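Pngf-ii (Elizabethkingia meningoseptica, PDB 4R4X) acts as a peptide:N-glycosidase, probably hydrolysing the amide link between an N-linked glycan and the asparagine side chain that carries it. Local coordinates at residues 99-104 against 110-115; 433-438 against 526-531; 209-214 against 264-269. One frame throughout, in Å; residues are numbered along the deposited sequence.

How the contacts relate
From the N terminus, contact 1 comes first and is the most local: five residues separate its segments, and it closes the hairpin of strands 97-106 and 109-116 in the N-terminal domain. Contact 3 follows, closing a loop of 49 residues within the first PNGase F region by setting helix 262-268 against edge strand 209-211. Contact 2 comes last and closes the longest loop, 87 residues, within the second region. The three neither nest nor cross. Contacts 2 and 3 reach the same antiparallel sheet, their centres about 26 Å apart, whereas contact 1 lies across the chain's centre, its own centre about 68 Å from that of contact 2 and 69 Å from that of contact 3.

Contact 1 of 3, residues 99-104 against 110-115; sequences VKKAVT and TIEVWY
K100, A102 and T104 pair with Y115, V113 and I111 in a two-stranded antiparallel beta hairpin of the N-terminal domain. Each of these three hydrogen-bonded pairs has both of its backbone bonds; A102 N to V113 O and V113 N to A102 O are both 2.8 Å. K101 and W114 form a non-hydrogen-bonded pair between the K100-Y115 and A102-V113 pairs, and their side chains share one face with V103 and E112. K101 CB stands over the indole, 3.5 Å from the centroid of the W114 six-membered ring and 4° off its normal, a CH-pi contact. With CG anti to the backbone N (chi1 -167°), the lysine chain runs on across the ring, CD lying 3.5 Å from W114 CZ2. It ends in a salt bridge, K101 NZ to E112 OE2 at 2.7 Å, made on the anti lone pair of that oxygen; E90 is a second carboxylate partner. V99 CG2 reaches W114 CE3 at 3.4 Å, the two side chains crossing at about a right angle. On the face of K100, A102 and T104, the Y115 ring bends back beneath K100, whose CB lies over it, while A102 CB meets its edge at CE1, 4.2 Å away. Backbone bonds continue the pairing on both flanks: V99, K101 and V103 bind strand 86-94, and E112 binds V139 of strand 134-140.

Contact 2 of 3, residues 433-438 against 526-531; sequences AGDEFV and SFWNVS
D435 meets S526 and W528 through polar bonds that join a loop to the start of strand 527-537. The first bond runs from backbone to side chain, D435 N to S526 OG, 2.8 Å long with an N-H...O angle of 153°. S526 OG stands beside its own backbone N (chi1 -77°), and from there the hydroxyl faces the loop. S526 OG also donates to a water 2.7 Å from it. That water in turn donates to A433 O at 3.0 Å, so one serine oxygen serves the loop at two points, once directly and once through solvent.

The carboxylate makes the second kind of bond. W528 NE1 donates to D435 OD2 over 2.9 Å, nearly straight, and the oxygen sits at the indole edge close to the ring plane. At the aspartate, the N-H arrives on the anti side and out of the carboxylate plane, the two planes being 57° apart. OD2 also accepts the backbone N-H of G518, and OD1 forms a salt bridge with K440, so both oxygens of this buried group are engaged and its rotation is restrained.

The loop itself is folded as a beta turn, F437 N bonding to G434 O at 2.9 Å, with D435 and E436 at its corners. In the chain it follows strand 416-428 and precedes strand 442-446, in the C-terminal region of the PNGase F fold, while strand 527-537 runs between 416-428 and 378-384 in the large antiparallel sheet.

Apolar and van der Waals touches are few. D435 CB lies 3.9 Å from W528 CZ2, and S526 CB approaches D435 OD2 at 3.5 Å. Further out, the indole packs on T425 of strand 416-428 and on I515.

Contact 3 of 3, residues 209-214 against 264-269; sequences QRFGNG and TGLTQG
F211 lays one face of its ring against L266, near the end of helix 262-268. L266 CB sits over the middle of that face, 3.9 Å from the ring centroid and 8° off the normal, a CH-pi contact. One methyl of the same leucine, CD2, comes within 4.0 Å of F211 CB, the two side chains crossing at about a right angle. The backbone takes part as well: L266 O approaches F211 CD1 at 3.2 Å and lies equally close to CE1. T267 touches more lightly beyond, its CG2 4.2 Å from F211 CZ.

The ring is put there by its first torsion (chi1 -56°), which holds CG anti to the carbonyl carbon, and it rests on I216 and L218 of the neighbouring strand. L266 touches I216 as well, so this residue contacts both partners.

F211 ends the short edge strand 209-211, which forms a hairpin with strand 216-222 at the border of the large antiparallel sheet in the PNGase F region. The chain reverses immediately after the ring: G214 N bonds back to F211 O at 3.1 Å, and both turn residues, G212 and N213, have positive phi. Q209 pairs with L218 through the backbone, and R210 reaches E194 and D205 by salt bridges.

On the helical side, backbone bonds from Q268 N to T264 O and from G269 N to G265 O complete the last turn before G269 leaves helical geometry with positive phi. T267 OG1 bonds to Y263 O one turn earlier, while the hydroxyl of Y263 is bonded to Q209 NE2, a second tie between helix and edge strand.

Contact 1 of 3, residues 99-104 against 110-115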
loop_
_atom_site.group_PDB
_atom_site.type_symbol
_atom_site.label_atom_id
_atom_site.label_comp_id
_atom_site.label_asym_id
_atom_site.label_seq_id
_atom_site.Cartn_x
_atom_site.Cartn_y
_atom_site.Cartn_z
ATOM N N VAL A 99 36.036 -31.353 -17.564
ATOM C CA VAL A 99 34.650 -30.884 -17.633
ATOM C C VAL A 99 33.998 -31.285 -18.955
ATOM O O VAL A 99 34.678 -31.426 -19.989
ATOM C CB VAL A 99 34.518 -29.349 -17.429
ATOM C CG1 VAL A 99 34.914 -28.965 -15.996
ATOM C CG2 VAL A 99 35.353 -28.560 -18.431
ATOM N N LYS A 100 32.683 -31.477 -18.877
ATOM C CA LYS A 100 31.798 -31.701 -20.014
ATOM C C LYS A 100 30.780 -30.581 -20.003
ATOM O O LYS A 100 30.429 -30.050 -18.957
ATOM C CB LYS A 100 31.058 -33.031 -19.881
ATOM C CG LYS A 100 31.933 -34.255 -20.064
ATOM C CD LYS A 100 31.234 -35.562 -19.712
ATOM C CE LYS A 100 30.042 -35.880 -20.605
ATOM N NZ LYS A 100 30.363 -35.859 -22.065
ATOM N N LYS A 101 30.325 -30.198 -21.179
ATOM C CA LYS A 101 29.302 -29.215 -21.298
ATOM C C LYS A 101 27.980 -29.853 -21.640
ATOM O O LYS A 101 27.909 -30.757 -22.481
ATOM C CB LYS A 101 29.654 -28.213 -22.381
ATOM C CG LYS A 101 28.765 -26.990 -22.340
ATOM C CD LYS A 101 29.030 -26.073 -23.531
ATOM C CE LYS A 101 27.988 -26.237 -24.616
ATOM N NZ LYS A 101 28.152 -25.214 -25.672
ATOM N N ALA A 102 26.927 -29.350 -21.002
ATOM C CA ALA A 102 25.549 -29.693 -21.348
ATOM C C ALA A 102 24.773 -28.400 -21.410
ATOM O O ALA A 102 25.223 -27.368 -20.877
ATOM C CB ALA A 102 24.950 -30.614 -20.319
ATOM N N VAL A 103 23.613 -28.455 -22.058
ATOM C CA VAL A 103 22.810 -27.261 -22.301
ATOM C C VAL A 103 21.384 -27.484 -21.829
ATOM O O VAL A 103 20.820 -28.565 -22.022
ATOM C CB VAL A 103 22.763 -26.894 -23.794
ATOM C CG1 VAL A 103 22.022 -25.571 -23.997
ATOM C CG2 VAL A 103 24.158 -26.788 -24.373
ATOM N N THR A 104 20.821 -26.463 -21.183
ATOM C CA THR A 104 19.409 -26.471 -20.811
ATOM C C THR A 104 18.752 -25.155 -21.175
ATOM O O THR A 104 19.429 -24.159 -21.474
ATOM C CB THR A 104 19.174 -26.786 -19.320
ATOM O OG1 THR A 104 17.781 -27.042 -19.105
ATOM C CG2 THR A 104 19.643 -25.638 -18.387
ATOM N N THR A 110 18.865 -19.655 -22.509
ATOM C CA THR A 110 19.773 -20.771 -22.719
ATOM C C THR A 110 20.908 -20.708 -21.712
ATOM O O THR A 110 21.565 -19.666 -21.561
ATOM C CB THR A 110 20.377 -20.715 -24.124
ATOM O OG1 THR A 110 19.319 -20.780 -25.077
ATOM C CG2 THR A 110 21.339 -21.885 -24.357
ATOM N N ILE A 111 21.128 -21.814 -21.014
ATOM C CA ILE A 111 22.195 -21.886 -20.018
ATOM C C ILE A 111 23.101 -23.071 -20.302
ATOM O O ILE A 111 22.661 -24.227 -20.277
ATOM C CB ILE A 111 21.658 -22.015 -18.577
ATOM C CG1 ILE A 111 20.682 -20.874 -18.252
ATOM C CG2 ILE A 111 22.821 -22.024 -17.592
ATOM C CD1 ILE A 111 19.230 -21.284 -18.368
ATOM N N GLU A 112 24.371 -22.774 -20.571
ATOM C CA GLU A 112 25.381 -23.805 -20.756
ATOM C C GLU A 112 26.040 -24.096 -19.404
ATOM O O GLU A 112 26.426 -23.175 -18.677
ATOM C CB GLU A 112 26.432 -23.346 -21.754
ATOM C CG GLU A 112 25.890 -22.877 -23.094
ATOM C CD GLU A 112 26.958 -22.139 -23.885
ATOM O OE1 GLU A 112 27.022 -20.887 -23.812
ATOM O OE2 GLU A 112 27.759 -22.824 -24.542
ATOM N N VAL A 113 26.166 -25.378 -19.092
ATOM C CA VAL A 113 26.691 -25.848 -17.822
ATOM C C VAL A 113 27.908 -26.761 -18.078
ATOM O O VAL A 113 27.835 -27.731 -18.843
ATOM C CB VAL A 113 25.565 -26.549 -17.039
ATOM C CG1 VAL A 113 26.061 -27.113 -15.733
ATOM C CG2 VAL A 113 24.431 -25.549 -16.785
ATOM N N TRP A 114 29.042 -26.398 -17.483
ATOM C CA TRP A 114 30.246 -27.198 -17.563
ATOM C C TRP A 114 30.504 -27.817 -16.199
ATOM O O TRP A 114 30.595 -27.093 -15.215
ATOM C CB TRP A 114 31.418 -26.321 -17.903
ATOM C CG TRP A 114 31.427 -25.773 -19.244
ATOM C CD1 TRP A 114 30.851 -24.626 -19.663
ATOM C CD2 TRP A 114 32.117 -26.319 -20.370
ATOM N NE1 TRP A 114 31.131 -24.412 -21.000
ATOM C CE2 TRP A 114 31.909 -25.445 -21.452
ATOM C CE3 TRP A 114 32.893 -27.456 -20.562
ATOM C CZ2 TRP A 114 32.454 -25.671 -22.716
ATOM C CZ3 TRP A 114 33.434 -27.697 -21.845
ATOM C CH2 TRP A 114 33.201 -26.800 -22.897
ATOM N N TYR A 115 30.634 -29.138 -16.153
ATOM C CA TYR A 115 30.702 -29.853 -14.875
ATOM C C TYR A 115 31.763 -30.930 -14.891
ATOM O O TYR A 115 32.050 -31.524 -15.941
ATOM C CB TYR A 115 29.350 -30.474 -14.534
ATOM C CG TYR A 115 28.872 -31.523 -15.546
ATOM C CD1 TYR A 115 28.175 -31.147 -16.692
ATOM C CD2 TYR A 115 29.164 -32.884 -15.378
ATOM C CE1 TYR A 115 27.752 -32.089 -17.621
ATOM C CE2 TYR A 115 28.745 -33.832 -16.301
ATOM C CZ TYR A 115 28.039 -33.435 -17.417
ATOM O OH TYR A 115 27.615 -34.369 -18.343
#

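Contact 2 of 3, residues 433-438 against 526-531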
loop_
_atom_site.group_PDB
_atom_site.type_symbol
_atom_site.label_atom_id
_atom_site.label_comp_id
_atom_site.label_asym_id
_atom_site.label_seq_id
_atom_site.Cartn_x
_atom_site.Cartn_y
_atom_site.Cartn_z
ATOM N N ALA A 433 -30.526 16.729 -12.109
ATOM C CA ALA A 433 -30.074 18.116 -11.916
ATOM C C ALA A 433 -29.436 18.285 -10.554
ATOM O O ALA A 433 -29.415 19.391 -10.018
ATOM C CB ALA A 433 -31.270 19.078 -12.027
ATOM N N GLY A 434 -28.945 17.198 -9.964
ATOM C CA GLY A 434 -28.240 17.283 -8.684
ATOM C C GLY A 434 -26.742 17.259 -8.917
ATOM O O GLY A 434 -26.277 16.794 -9.959
ATOM N N ASP A 435 -25.977 17.755 -7.945
ATOM C CA ASP A 435 -24.554 17.950 -8.171
ATOM C C ASP A 435 -23.718 16.640 -8.229
ATOM O O ASP A 435 -22.557 16.701 -8.547
ATOM C CB ASP A 435 -23.969 18.929 -7.165
ATOM C CG ASP A 435 -24.393 20.369 -7.432
ATOM O OD1 ASP A 435 -24.982 20.653 -8.517
ATOM O OD2 ASP A 435 -24.117 21.222 -6.552
ATOM N N GLU A 436 -24.306 15.480 -7.935
ATOM C CA GLU A 436 -23.637 14.210 -8.257
ATOM C C GLU A 436 -23.420 14.140 -9.778
ATOM O O GLU A 436 -22.415 13.612 -10.251
ATOM C CB GLU A 436 -24.484 13.011 -7.828
ATOM C CG GLU A 436 -23.904 11.655 -8.209
ATOM C CD GLU A 436 -24.664 10.480 -7.606
ATOM O OE1 GLU A 436 -25.572 10.710 -6.764
ATOM O OE2 GLU A 436 -24.381 9.307 -7.991
ATOM N N PHE A 437 -24.397 14.639 -10.534
ATOM C CA PHE A 437 -24.461 14.396 -11.965
ATOM C C PHE A 437 -24.269 15.608 -12.867
ATOM O O PHE A 437 -24.298 15.467 -14.104
ATOM C CB PHE A 437 -25.781 13.701 -12.325
ATOM C CG PHE A 437 -25.921 12.336 -11.713
ATOM C CD1 PHE A 437 -25.089 11.290 -12.128
ATOM C CD2 PHE A 437 -26.880 12.090 -10.721
ATOM C CE1 PHE A 437 -25.215 10.026 -11.561
ATOM C CE2 PHE A 437 -27.012 10.832 -10.156
ATOM C CZ PHE A 437 -26.158 9.800 -10.569
ATOM N N VAL A 438 -24.045 16.778 -12.276
ATOM C CA VAL A 438 -23.799 17.994 -13.038
ATOM C C VAL A 438 -22.444 18.592 -12.656
ATOM O O VAL A 438 -22.162 18.788 -11.482
ATOM C CB VAL A 438 -24.855 19.071 -12.715
ATOM C CG1 VAL A 438 -24.643 20.324 -13.554
ATOM C CG2 VAL A 438 -26.271 18.519 -12.867
ATOM N N SER A 526 -28.392 19.166 -3.046
ATOM C CA SER A 526 -27.010 19.030 -3.461
ATOM C C SER A 526 -26.053 19.433 -2.307
ATOM O O SER A 526 -26.368 20.279 -1.458
ATOM C CB SER A 526 -26.740 19.845 -4.731
ATOM O OG SER A 526 -27.254 19.162 -5.873
ATOM N N PHE A 527 -24.891 18.795 -2.274
ATOM C CA PHE A 527 -23.889 19.064 -1.250
ATOM C C PHE A 527 -22.520 18.605 -1.691
ATOM O O PHE A 527 -22.392 17.806 -2.633
ATOM C CB PHE A 527 -24.273 18.429 0.100
ATOM C CG PHE A 527 -24.455 16.934 0.051
ATOM C CD1 PHE A 527 -23.402 16.074 0.349
ATOM C CD2 PHE A 527 -25.702 16.389 -0.221
ATOM C CE1 PHE A 527 -23.579 14.695 0.334
ATOM C CE2 PHE A 527 -25.883 15.015 -0.234
ATOM C CZ PHE A 527 -24.819 14.166 0.035
ATOM N N TRP A 528 -21.485 19.168 -1.064
ATOM C CA TRP A 528 -20.101 18.941 -1.515
ATOM C C TRP A 528 -19.213 18.505 -0.354
ATOM O O TRP A 528 -19.055 19.248 0.618
ATOM C CB TRP A 528 -19.546 20.194 -2.191
ATOM C CG TRP A 528 -20.143 20.379 -3.542
ATOM C CD1 TRP A 528 -21.382 20.875 -3.830
ATOM C CD2 TRP A 528 -19.574 19.971 -4.782
ATOM N NE1 TRP A 528 -21.608 20.813 -5.185
ATOM C CE2 TRP A 528 -20.504 20.276 -5.791
ATOM C CE3 TRP A 528 -18.346 19.411 -5.146
ATOM C CZ2 TRP A 528 -20.242 20.039 -7.143
ATOM C CZ3 TRP A 528 -18.098 19.167 -6.483
ATOM C CH2 TRP A 528 -19.034 19.461 -7.458
ATOM N N ASN A 529 -18.662 17.295 -0.462
ATOM C CA ASN A 529 -17.702 16.760 0.490
ATOM C C ASN A 529 -16.306 17.199 0.068
ATOM O O ASN A 529 -15.763 16.683 -0.929
ATOM C CB ASN A 529 -17.751 15.236 0.518
ATOM C CG ASN A 529 -18.980 14.685 1.197
ATOM O OD1 ASN A 529 -19.417 15.163 2.235
ATOM N ND2 ASN A 529 -19.496 13.610 0.641
ATOM N N VAL A 530 -15.735 18.157 0.798
ATOM C CA VAL A 530 -14.434 18.710 0.456
ATOM C C VAL A 530 -13.513 18.721 1.679
ATOM O O VAL A 530 -13.905 19.099 2.800
ATOM C CB VAL A 530 -14.533 20.110 -0.208
ATOM C CG1 VAL A 530 -15.554 20.111 -1.341
ATOM C CG2 VAL A 530 -14.915 21.180 0.788
ATOM N N SER A 531 -12.295 18.240 1.474
ATOM C CA SER A 531 -11.257 18.384 2.490
ATOM C C SER A 531 -9.993 19.017 1.926
ATOM O O SER A 531 -9.641 18.868 0.743
ATOM C CB SER A 531 -10.961 17.051 3.181
ATOM O OG SER A 531 -10.161 16.242 2.371
HETATM O O HOH W 1 -29.010 20.650 -7.272
#

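Contact 3 of 3, residues 209-214 against 264-269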
loop_
_atom_site.group_PDB
_atom_site.type_symbol
_atom_site.label_atom_id
_atom_site.label_comp_id
_atom_site.label_asym_id
_atom_site.label_seq_id
_atom_site.Cartn_x
_atom_site.Cartn_y
_atom_site.Cartn_z
ATOM N N GLN A 209 -13.687 0.932 18.832
ATOM C CA GLN A 209 -14.787 1.818 19.161
ATOM C C GLN A 209 -15.691 1.981 17.946
ATOM O O GLN A 209 -15.210 2.058 16.794
ATOM C CB GLN A 209 -14.257 3.162 19.626
ATOM C CG GLN A 209 -13.317 3.039 20.824
ATOM C CD GLN A 209 -12.569 4.328 21.107
ATOM O OE1 GLN A 209 -11.346 4.387 21.034
ATOM N NE2 GLN A 209 -13.292 5.339 21.446
ATOM N N ARG A 210 -16.991 2.054 18.195
ATOM C CA ARG A 210 -17.968 2.166 17.111
ATOM C C ARG A 210 -18.892 3.333 17.359
ATOM O O ARG A 210 -19.435 3.488 18.446
ATOM C CB ARG A 210 -18.791 0.888 16.985
ATOM C CG ARG A 210 -17.952 -0.370 16.862
ATOM C CD ARG A 210 -18.778 -1.593 16.442
ATOM N NE ARG A 210 -17.867 -2.682 16.081
ATOM C CZ ARG A 210 -17.167 -3.408 16.949
ATOM N NH1 ARG A 210 -16.328 -4.334 16.504
ATOM N NH2 ARG A 210 -17.281 -3.212 18.272
ATOM N N PHE A 211 -19.073 4.165 16.353
ATOM C CA PHE A 211 -19.924 5.339 16.491
ATOM C C PHE A 211 -20.892 5.363 15.311
ATOM O O PHE A 211 -20.808 4.519 14.411
ATOM C CB PHE A 211 -19.082 6.614 16.503
ATOM C CG PHE A 211 -18.018 6.648 17.569
ATOM C CD1 PHE A 211 -18.307 7.123 18.859
ATOM C CD2 PHE A 211 -16.738 6.193 17.300
ATOM C CE1 PHE A 211 -17.318 7.154 19.829
ATOM C CE2 PHE A 211 -15.756 6.218 18.261
ATOM C CZ PHE A 211 -16.046 6.687 19.533
ATOM N N GLY A 212 -21.830 6.307 15.320
ATOM C CA GLY A 212 -22.766 6.469 14.217
ATOM C C GLY A 212 -23.618 5.229 14.004
ATOM O O GLY A 212 -23.932 4.873 12.868
ATOM N N ASN A 213 -23.971 4.566 15.105
ATOM C CA ASN A 213 -24.833 3.398 15.070
ATOM C C ASN A 213 -24.231 2.262 14.234
ATOM O O ASN A 213 -24.963 1.469 13.661
ATOM C CB ASN A 213 -26.212 3.804 14.530
ATOM C CG ASN A 213 -27.359 3.212 15.328
ATOM O OD1 ASN A 213 -27.345 3.238 16.544
ATOM N ND2 ASN A 213 -28.368 2.687 14.638
ATOM N N GLY A 214 -22.896 2.199 14.189
ATOM C CA GLY A 214 -22.146 1.158 13.486
ATOM C C GLY A 214 -21.452 1.614 12.191
ATOM O O GLY A 214 -20.691 0.852 11.595
ATOM N N THR A 264 -13.524 14.370 20.133
ATOM C CA THR A 264 -14.417 15.011 21.109
ATOM C C THR A 264 -15.874 14.931 20.632
ATOM O O THR A 264 -16.764 14.576 21.398
ATOM C CB THR A 264 -14.051 16.487 21.317
ATOM O OG1 THR A 264 -12.625 16.627 21.283
ATOM C CG2 THR A 264 -14.597 16.975 22.657
ATOM N N GLY A 265 -16.097 15.238 19.355
ATOM C CA GLY A 265 -17.407 15.078 18.745
ATOM C C GLY A 265 -17.911 13.644 18.787
ATOM O O GLY A 265 -19.064 13.393 19.143
ATOM N N LEU A 266 -17.064 12.695 18.424
ATOM C CA LEU A 266 -17.480 11.297 18.419
ATOM C C LEU A 266 -17.804 10.778 19.823
ATOM O O LEU A 266 -18.782 10.043 19.997
ATOM C CB LEU A 266 -16.416 10.417 17.779
ATOM C CG LEU A 266 -16.107 10.604 16.289
ATOM C CD1 LEU A 266 -14.808 9.906 15.968
ATOM C CD2 LEU A 266 -17.211 10.028 15.415
ATOM N N THR A 267 -17.003 11.140 20.821
ATOM C CA THR A 267 -17.184 10.553 22.152
ATOM C C THR A 267 -18.241 11.271 22.984
ATOM O O THR A 267 -18.977 10.627 23.756
ATOM C CB THR A 267 -15.873 10.529 22.962
ATOM O OG1 THR A 267 -15.374 11.848 23.063
ATOM C CG2 THR A 267 -14.841 9.646 22.313
ATOM N N GLN A 268 -18.295 12.595 22.859
ATOM C CA GLN A 268 -19.240 13.421 23.630
ATOM C C GLN A 268 -20.522 13.723 22.870
ATOM O O GLN A 268 -21.584 13.891 23.473
ATOM C CB GLN A 268 -18.628 14.775 24.011
ATOM C CG GLN A 268 -17.347 14.694 24.808
ATOM C CD GLN A 268 -17.417 13.664 25.909
ATOM O OE1 GLN A 268 -16.633 12.711 25.919
ATOM N NE2 GLN A 268 -18.383 13.824 26.826
ATOM N N GLY A 269 -20.424 13.808 21.551
ATOM C CA GLY A 269 -21.544 14.267 20.767
ATOM C C GLY A 269 -21.228 15.460 19.901
ATOM O O GLY A 269 -20.321 16.265 20.166
#